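PDB 2D4P: hypothetical protein TTHA1254 from Thermus thermophilus, which is of unknown function but probably has a GNAT acetyltransferase-like fold and may transfer acyl groups. Local coordinates for residues Leu14-Gly19 with Glu44-Phe49; Glu59-Leu64 with Ala90-Val95. All blocks are in the same frame, centred on the assembly; numbering follows the deposited sequence.

Interaction 1: residues Leu14-Gly19 with Glu44-Phe49; sequences LNRLAG and EEPMGF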
ATOM      1  N   LEU A  14      -9.962   4.517   7.657  1.00 24.13           N
ATOM      2  CA  LEU A  14      -9.440   4.373   6.304  1.00 24.64           C
ATOM      3  C   LEU A  14     -10.037   5.436   5.387  1.00 24.13           C
ATOM      4  O   LEU A  14      -9.329   6.070   4.633  1.00 24.36           O
ATOM      5  CB  LEU A  14      -9.727   2.992   5.729  1.00 24.80           C
ATOM      6  CG  LEU A  14      -8.973   1.815   6.364  1.00 27.24           C
ATOM      7  CD1 LEU A  14      -9.280   0.541   5.546  1.00 30.64           C
ATOM      8  CD2 LEU A  14      -7.513   2.069   6.363  1.00 26.73           C
ATOM      9  N   ASN A  15     -11.339   5.640   5.499  1.00 23.97           N
ATOM     10  CA  ASN A  15     -12.032   6.536   4.592  1.00 24.66           C
ATOM     11  C   ASN A  15     -11.716   7.983   4.906  1.00 25.06           C
ATOM     12  O   ASN A  15     -11.745   8.839   4.026  1.00 24.74           O
ATOM     13  CB  ASN A  15     -13.515   6.206   4.597  1.00 24.52           C
ATOM     14  CG  ASN A  15     -13.821   5.043   3.692  1.00 26.42           C
ATOM     15  OD1 ASN A  15     -13.706   5.171   2.480  1.00 29.46           O
ATOM     16  ND2 ASN A  15     -14.157   3.891   4.266  1.00 26.56           N
ATOM     17  N   ARG A  16     -11.341   8.267   6.147  1.00 25.61           N
ATOM     18  CA  ARG A  16     -10.836   9.604   6.472  1.00 25.85           C
ATOM     19  C   ARG A  16      -9.552   9.917   5.689  1.00 24.69           C
ATOM     20  O   ARG A  16      -9.248  11.089   5.440  1.00 24.83           O
ATOM     21  CB  ARG A  16     -10.580   9.752   7.982  1.00 27.11           C
ATOM     22  CG  ARG A  16     -11.785  10.245   8.757  1.00 31.80           C
ATOM     23  CD  ARG A  16     -11.580  10.169  10.268  1.00 36.13           C
ATOM     24  NE  ARG A  16     -10.590  11.155  10.697  1.00 40.77           N
ATOM     25  CZ  ARG A  16      -9.992  11.175  11.891  1.00 42.69           C
ATOM     26  NH1 ARG A  16     -10.259  10.236  12.805  1.00 43.36           N
ATOM     27  NH2 ARG A  16      -9.108  12.139  12.159  1.00 42.85           N
ATOM     28  N   LEU A  17      -8.802   8.874   5.316  1.00 23.02           N
ATOM     29  CA  LEU A  17      -7.582   8.993   4.517  1.00 22.83           C
ATOM     30  C   LEU A  17      -7.774   8.789   3.016  1.00 22.46           C
ATOM     31  O   LEU A  17      -6.830   8.959   2.250  1.00 23.11           O
ATOM     32  CB  LEU A  17      -6.548   7.957   4.980  1.00 22.77           C
ATOM     33  CG  LEU A  17      -6.086   8.114   6.427  1.00 24.92           C
ATOM     34  CD1 LEU A  17      -5.588   6.775   6.958  1.00 24.80           C
ATOM     35  CD2 LEU A  17      -5.045   9.226   6.552  1.00 26.53           C
ATOM     36  N   ALA A  18      -8.974   8.392   2.601  1.00 21.69           N
ATOM     37  CA  ALA A  18      -9.206   7.893   1.243  1.00 21.37           C
ATOM     38  C   ALA A  18      -9.651   8.968   0.221  1.00 21.20           C
ATOM     39  O   ALA A  18      -9.850   8.660  -0.951  1.00 21.34           O
ATOM     40  CB  ALA A  18     -10.238   6.782   1.283  1.00 22.09           C
ATOM     41  N   GLY A  19      -9.793  10.209   0.677  1.00 22.08           N
ATOM     42  CA  GLY A  19     -10.114  11.313  -0.192  1.00 21.77           C
ATOM     43  C   GLY A  19     -11.414  11.056  -0.967  1.00 22.35           C
ATOM     44  O   GLY A  19     -12.448  10.714  -0.373  1.00 21.57           O
ATOM     45  N   GLU A  44      -4.295   8.185  17.845  1.00 39.57           N
ATOM     46  CA  GLU A  44      -5.439   7.609  17.136  1.00 39.76           C
ATOM     47  C   GLU A  44      -5.903   8.512  15.990  1.00 37.59           C
ATOM     48  O   GLU A  44      -6.992   8.338  15.460  1.00 39.47           O
ATOM     49  CB  GLU A  44      -6.577   7.244  18.122  1.00 40.61           C
ATOM     50  CG  GLU A  44      -6.657   5.727  18.422  1.00 43.64           C
ATOM     51  CD  GLU A  44      -7.266   5.394  19.791  1.00 47.41           C
ATOM     52  OE1 GLU A  44      -7.579   4.194  20.060  1.00 49.27           O
ATOM     53  OE2 GLU A  44      -7.414   6.328  20.619  1.00 49.81           O
ATOM     54  N   GLU A  45      -5.063   9.467  15.605  1.00 34.93           N
ATOM     55  CA  GLU A  45      -5.213  10.179  14.349  1.00 33.13           C
ATOM     56  C   GLU A  45      -4.781   9.196  13.252  1.00 30.88           C
ATOM     57  O   GLU A  45      -3.658   8.702  13.293  1.00 29.20           O
ATOM     58  CB  GLU A  45      -4.302  11.411  14.354  1.00 33.66           C
ATOM     59  CG  GLU A  45      -4.455  12.357  13.174  1.00 36.10           C
ATOM     60  CD  GLU A  45      -5.771  13.123  13.197  1.00 39.12           C
ATOM     61  OE1 GLU A  45      -6.459  13.129  14.244  1.00 42.05           O
ATOM     62  OE2 GLU A  45      -6.127  13.722  12.162  1.00 40.88           O
ATOM     63  N   PRO A  46      -5.659   8.849  12.314  1.00 28.19           N
ATOM     64  CA  PRO A  46      -5.215   8.046  11.172  1.00 26.69           C
ATOM     65  C   PRO A  46      -4.212   8.843  10.334  1.00 25.16           C
ATOM     66  O   PRO A  46      -4.380  10.037  10.140  1.00 23.45           O
ATOM     67  CB  PRO A  46      -6.502   7.780  10.375  1.00 27.10           C
ATOM     68  CG  PRO A  46      -7.615   8.197  11.240  1.00 27.61           C
ATOM     69  CD  PRO A  46      -7.105   9.134  12.273  1.00 28.37           C
ATOM     70  N   MET A  47      -3.172   8.184   9.842  1.00 23.20           N
ATOM     71  CA  MET A  47      -2.134   8.889   9.110  1.00 22.76           C
ATOM     72  C   MET A  47      -1.833   8.290   7.736  1.00 21.54           C
ATOM     73  O   MET A  47      -1.151   8.924   6.939  1.00 20.65           O
ATOM     74  CB  MET A  47      -0.847   8.945   9.940  1.00 23.44           C
ATOM     75  CG  MET A  47      -0.907   9.929  11.132  1.00 26.75           C
ATOM     76  SD  MET A  47      -1.147  11.631  10.600  1.00 29.03           S
ATOM     77  CE  MET A  47       0.486  12.030   9.947  1.00 29.17           C
ATOM     78  N   GLY A  48      -2.321   7.084   7.459  1.00 20.32           N
ATOM     79  CA  GLY A  48      -2.136   6.501   6.149  1.00 20.73           C
ATOM     80  C   GLY A  48      -2.599   5.068   6.112  1.00 20.74           C
ATOM     81  O   GLY A  48      -2.908   4.465   7.152  1.00 20.13           O
ATOM     82  N   PHE A  49      -2.623   4.507   4.916  1.00 20.42           N
ATOM     83  CA  PHE A  49      -2.868   3.077   4.781  1.00 20.73           C
ATOM     84  C   PHE A  49      -2.252   2.558   3.500  1.00 20.47           C
ATOM     85  O   PHE A  49      -2.001   3.316   2.568  1.00 19.85           O
ATOM     86  CB  PHE A  49      -4.382   2.763   4.840  1.00 20.38           C
ATOM     87  CG  PHE A  49      -5.184   3.281   3.652  1.00 20.43           C
ATOM     88  CD1 PHE A  49      -5.264   2.568   2.466  1.00 21.08           C
ATOM     89  CD2 PHE A  49      -5.921   4.447   3.768  1.00 22.15           C
ATOM     90  CE1 PHE A  49      -5.994   3.048   1.406  1.00 22.06           C
ATOM     91  CE2 PHE A  49      -6.663   4.932   2.700  1.00 21.98           C
ATOM     92  CZ  PHE A  49      -6.706   4.221   1.530  1.00 21.70           C
TER

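Interaction 2: residues Glu59-Leu64 with Ala90-Val95; sequences EATTVL and AGVYEV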
ATOM      1  N   GLU A  59       5.987 -18.957 -10.336  1.00 21.68           N
ATOM      2  CA  GLU A  59       6.989 -19.653  -9.524  1.00 22.73           C
ATOM      3  C   GLU A  59       7.242 -18.785  -8.313  1.00 22.72           C
ATOM      4  O   GLU A  59       6.961 -19.167  -7.167  1.00 22.53           O
ATOM      5  CB  GLU A  59       8.283 -19.914 -10.316  1.00 23.78           C
ATOM      6  CG  GLU A  59       9.360 -20.674  -9.542  1.00 26.93           C
ATOM      7  CD  GLU A  59      10.619 -20.885 -10.381  1.00 30.62           C
ATOM      8  OE1 GLU A  59      11.389 -19.925 -10.579  1.00 34.60           O
ATOM      9  OE2 GLU A  59      10.808 -21.990 -10.896  1.00 36.23           O
ATOM     10  N   ALA A  60       7.723 -17.579  -8.577  1.00 22.27           N
ATOM     11  CA  ALA A  60       7.873 -16.582  -7.532  1.00 21.44           C
ATOM     12  C   ALA A  60       6.550 -15.841  -7.351  1.00 21.35           C
ATOM     13  O   ALA A  60       5.612 -15.980  -8.158  1.00 19.91           O
ATOM     14  CB  ALA A  60       8.948 -15.618  -7.925  1.00 22.36           C
ATOM     15  N   THR A  61       6.486 -15.073  -6.274  1.00 20.76           N
ATOM     16  CA  THR A  61       5.361 -14.206  -5.952  1.00 20.59           C
ATOM     17  C   THR A  61       5.826 -12.766  -5.858  1.00 20.80           C
ATOM     18  O   THR A  61       6.951 -12.481  -5.447  1.00 21.25           O
ATOM     19  CB  THR A  61       4.745 -14.684  -4.645  1.00 21.03           C
ATOM     20  OG1 THR A  61       4.237 -16.013  -4.837  1.00 23.77           O
ATOM     21  CG2 THR A  61       3.564 -13.823  -4.169  1.00 21.31           C
ATOM     22  N   THR A  62       4.969 -11.845  -6.296  1.00 20.37           N
ATOM     23  CA  THR A  62       5.166 -10.431  -6.084  1.00 20.87           C
ATOM     24  C   THR A  62       4.076  -9.908  -5.169  1.00 21.48           C
ATOM     25  O   THR A  62       2.921 -10.346  -5.284  1.00 22.91           O
ATOM     26  CB  THR A  62       5.051  -9.676  -7.442  1.00 21.18           C
ATOM     27  OG1 THR A  62       6.144 -10.064  -8.305  1.00 23.90           O
ATOM     28  CG2 THR A  62       5.196  -8.190  -7.239  1.00 21.54           C
ATOM     29  N   VAL A  63       4.426  -8.990  -4.262  1.00 20.03           N
ATOM     30  CA  VAL A  63       3.423  -8.244  -3.541  1.00 20.69           C
ATOM     31  C   VAL A  63       3.230  -6.914  -4.248  1.00 20.26           C
ATOM     32  O   VAL A  63       4.163  -6.139  -4.393  1.00 20.43           O
ATOM     33  CB  VAL A  63       3.795  -8.083  -2.042  1.00 20.98           C
ATOM     34  CG1 VAL A  63       2.954  -6.933  -1.425  1.00 21.80           C
ATOM     35  CG2 VAL A  63       3.524  -9.390  -1.314  1.00 21.60           C
ATOM     36  N   LEU A  64       2.016  -6.687  -4.760  1.00 20.71           N
ATOM     37  CA  LEU A  64       1.659  -5.435  -5.382  1.00 21.43           C
ATOM     38  C   LEU A  64       0.908  -4.545  -4.410  1.00 21.24           C
ATOM     39  O   LEU A  64      -0.086  -4.957  -3.792  1.00 21.87           O
ATOM     40  CB  LEU A  64       0.774  -5.710  -6.592  1.00 22.67           C
ATOM     41  CG  LEU A  64       0.441  -4.527  -7.484  1.00 27.75           C
ATOM     42  CD1 LEU A  64       1.680  -3.821  -8.086  1.00 32.25           C
ATOM     43  CD2 LEU A  64      -0.507  -5.038  -8.602  1.00 34.85           C
ATOM     44  N   ALA A  90       6.799 -13.709   4.135  1.00 20.35           N
ATOM     45  CA  ALA A  90       6.107 -14.639   3.272  1.00 21.74           C
ATOM     46  C   ALA A  90       6.964 -15.250   2.150  1.00 22.18           C
ATOM     47  O   ALA A  90       6.432 -15.969   1.310  1.00 23.40           O
ATOM     48  CB  ALA A  90       4.921 -13.951   2.670  1.00 21.68           C
ATOM     49  N   GLY A  91       8.263 -14.957   2.138  1.00 22.08           N
ATOM     50  CA  GLY A  91       9.174 -15.411   1.080  1.00 21.69           C
ATOM     51  C   GLY A  91       8.885 -14.859  -0.295  1.00 21.90           C
ATOM     52  O   GLY A  91       9.181 -15.485  -1.315  1.00 22.41           O
ATOM     53  N   VAL A  92       8.302 -13.673  -0.318  1.00 20.19           N
ATOM     54  CA  VAL A  92       7.914 -13.000  -1.571  1.00 20.22           C
ATOM     55  C   VAL A  92       9.200 -12.405  -2.205  1.00 20.00           C
ATOM     56  O   VAL A  92      10.033 -11.849  -1.508  1.00 20.08           O
ATOM     57  CB  VAL A  92       6.885 -11.916  -1.230  1.00 20.56           C
ATOM     58  CG1 VAL A  92       6.797 -10.836  -2.311  1.00 19.60           C
ATOM     59  CG2 VAL A  92       5.500 -12.554  -0.969  1.00 22.95           C
ATOM     60  N   TYR A  93       9.321 -12.530  -3.527  1.00 19.84           N
ATOM     61  CA  TYR A  93      10.513 -12.123  -4.275  1.00 19.39           C
ATOM     62  C   TYR A  93      10.664 -10.622  -4.438  1.00 19.90           C
ATOM     63  O   TYR A  93      11.789 -10.119  -4.356  1.00 18.63           O
ATOM     64  CB  TYR A  93      10.477 -12.792  -5.643  1.00 19.92           C
ATOM     65  CG  TYR A  93      11.714 -12.498  -6.467  1.00 21.53           C
ATOM     66  CD1 TYR A  93      12.885 -13.218  -6.268  1.00 23.73           C
ATOM     67  CD2 TYR A  93      11.709 -11.478  -7.411  1.00 21.12           C
ATOM     68  CE1 TYR A  93      14.025 -12.939  -7.015  1.00 25.10           C
ATOM     69  CE2 TYR A  93      12.833 -11.206  -8.182  1.00 23.24           C
ATOM     70  CZ  TYR A  93      13.996 -11.920  -7.964  1.00 26.02           C
ATOM     71  OH  TYR A  93      15.140 -11.654  -8.724  1.00 28.40           O
ATOM     72  N   GLU A  94       9.577  -9.909  -4.691  1.00 19.98           N
ATOM     73  CA  GLU A  94       9.639  -8.459  -4.858  1.00 21.00           C
ATOM     74  C   GLU A  94       8.352  -7.788  -4.490  1.00 20.84           C
ATOM     75  O   GLU A  94       7.312  -8.424  -4.409  1.00 19.70           O
ATOM     76  CB  GLU A  94      10.007  -8.084  -6.275  1.00 22.07           C
ATOM     77  CG  GLU A  94       9.016  -8.481  -7.354  1.00 26.12           C
ATOM     78  CD  GLU A  94       9.479  -8.011  -8.728  1.00 32.07           C
ATOM     79  OE1 GLU A  94      10.648  -8.248  -9.062  1.00 31.07           O
ATOM     80  OE2 GLU A  94       8.693  -7.347  -9.450  1.00 37.49           O
ATOM     81  N   VAL A  95       8.444  -6.484  -4.267  1.00 19.94           N
ATOM     82  CA  VAL A  95       7.303  -5.649  -3.983  1.00 20.53           C
ATOM     83  C   VAL A  95       7.274  -4.569  -5.068  1.00 20.90           C
ATOM     84  O   VAL A  95       8.301  -3.977  -5.414  1.00 20.75           O
ATOM     85  CB  VAL A  95       7.418  -4.984  -2.598  1.00 20.21           C
ATOM     86  CG1 VAL A  95       6.262  -4.068  -2.319  1.00 19.57           C
ATOM     87  CG2 VAL A  95       7.605  -6.054  -1.448  1.00 20.87           C
TER
HETATM   88  O   HOH W   1       8.561 -15.502  -4.258  1.00 24.08           O
HETATM   89  O   HOH W   2       6.065  -8.634 -10.497  1.00 46.81           O

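Interaction 1: residues Leu14-Gly19 with Glu44-Phe49
L17 drives both of its methyl groups into the backbone of the bulged strand: CD1 lies 3.3 Å from G48 N and CD2 3.5 Å from M47 C. CD1 also sits in the plane of the F49 ring, at its edge, and touches CB of P46. A branched leucine suits this place because its two methyls can both lie against one peptide group, while G48 adds no bulk. L14, about one helical turn earlier, brings CD2 to 3.6 Å from F49 CB. F49 holds CG between its backbone N and carbonyl carbon (chi1 68°), which carries the ring edge, CD2 and CE2, to L17 CB and A18. With an alanine in place of L17 both methyl contacts vanish, which would probably open a gap between P46 and F49 and leave the ring edge less firmly held. The other end of the contact is looser and faces solvent. There the CD corner of P46 sits against one face of the R16 guanidinium, off toward its rim, 3.4 Å from NH1, and NH2 makes a long salt bridge of 3.4 Å to E45 OE2. The two charged planes stand 77° apart, and that oxygen's stronger partner is R71. M47 and G48 both face A40, a classic beta bulge in the hairpin of strands 38-42 and 45-56, against which the N-terminal helix packs as in GNAT-like folds.

Interaction 2: residues Glu59-Leu64 with Ala90-Val95
V63 N donates to E94 O over 2.9 Å in a nearly straight bond (160° at the hydrogen) lying in the carbonyl plane. Y93 N reaches T61 O at 3.1 Å in a more bent bond. These bonds bring together the two parallel strands of a beta-alpha-beta crossover, 61-70 and 94-97, linked through helix 73-89, Y93 lying just before the second. V95 CA approaches V63 O at 3.2 Å, a CA-H...O contact. Where the strands part, water 1 takes over, accepting from T61 N and donating to G91 O. G91, its positive phi easy without a side chain, ends the helix in a Schellman motif. Packing follows: V63 CG2 meets V92 CG1 at 3.7 Å, the side chains crossing at about a right angle. V92 keeps CG1 anti to its backbone N (chi1 159°), setting it against V63 N too. Such beta-branched valines suit extended chain and here face the helix, V63 on V83 and V92 on A87. The sheet's other face carries T62 and E94, polar residues fit for partial exposure. Their aliphatic parts touch, and water 2 joins their ends, 2.6 Å from T62 OG1 and 3.1 Å from E94 OE2, to which it donates.

In the fold
The two contacts lie on opposite sides of the chain's centre, their own centres 26 Å apart and their nearest atoms about 11 Å apart. They share one sheet: strand 45-56 of interaction 1 runs antiparallel beside strand 61-70 of interaction 2. Interaction 1, partly buried, sets a helix and the turn after it on a strand, so side chains do the work: apolar leucines, proline and phenylalanine toward the interior, one charged pair on the solvent side. Interaction 2, nearer the surface, pairs strand with strand, relying on backbone bonds and bridging waters, with valines turned to helix 73-89. The resulting sheet, antiparallel except for its last pair, is consistent with a GNAT-like fold.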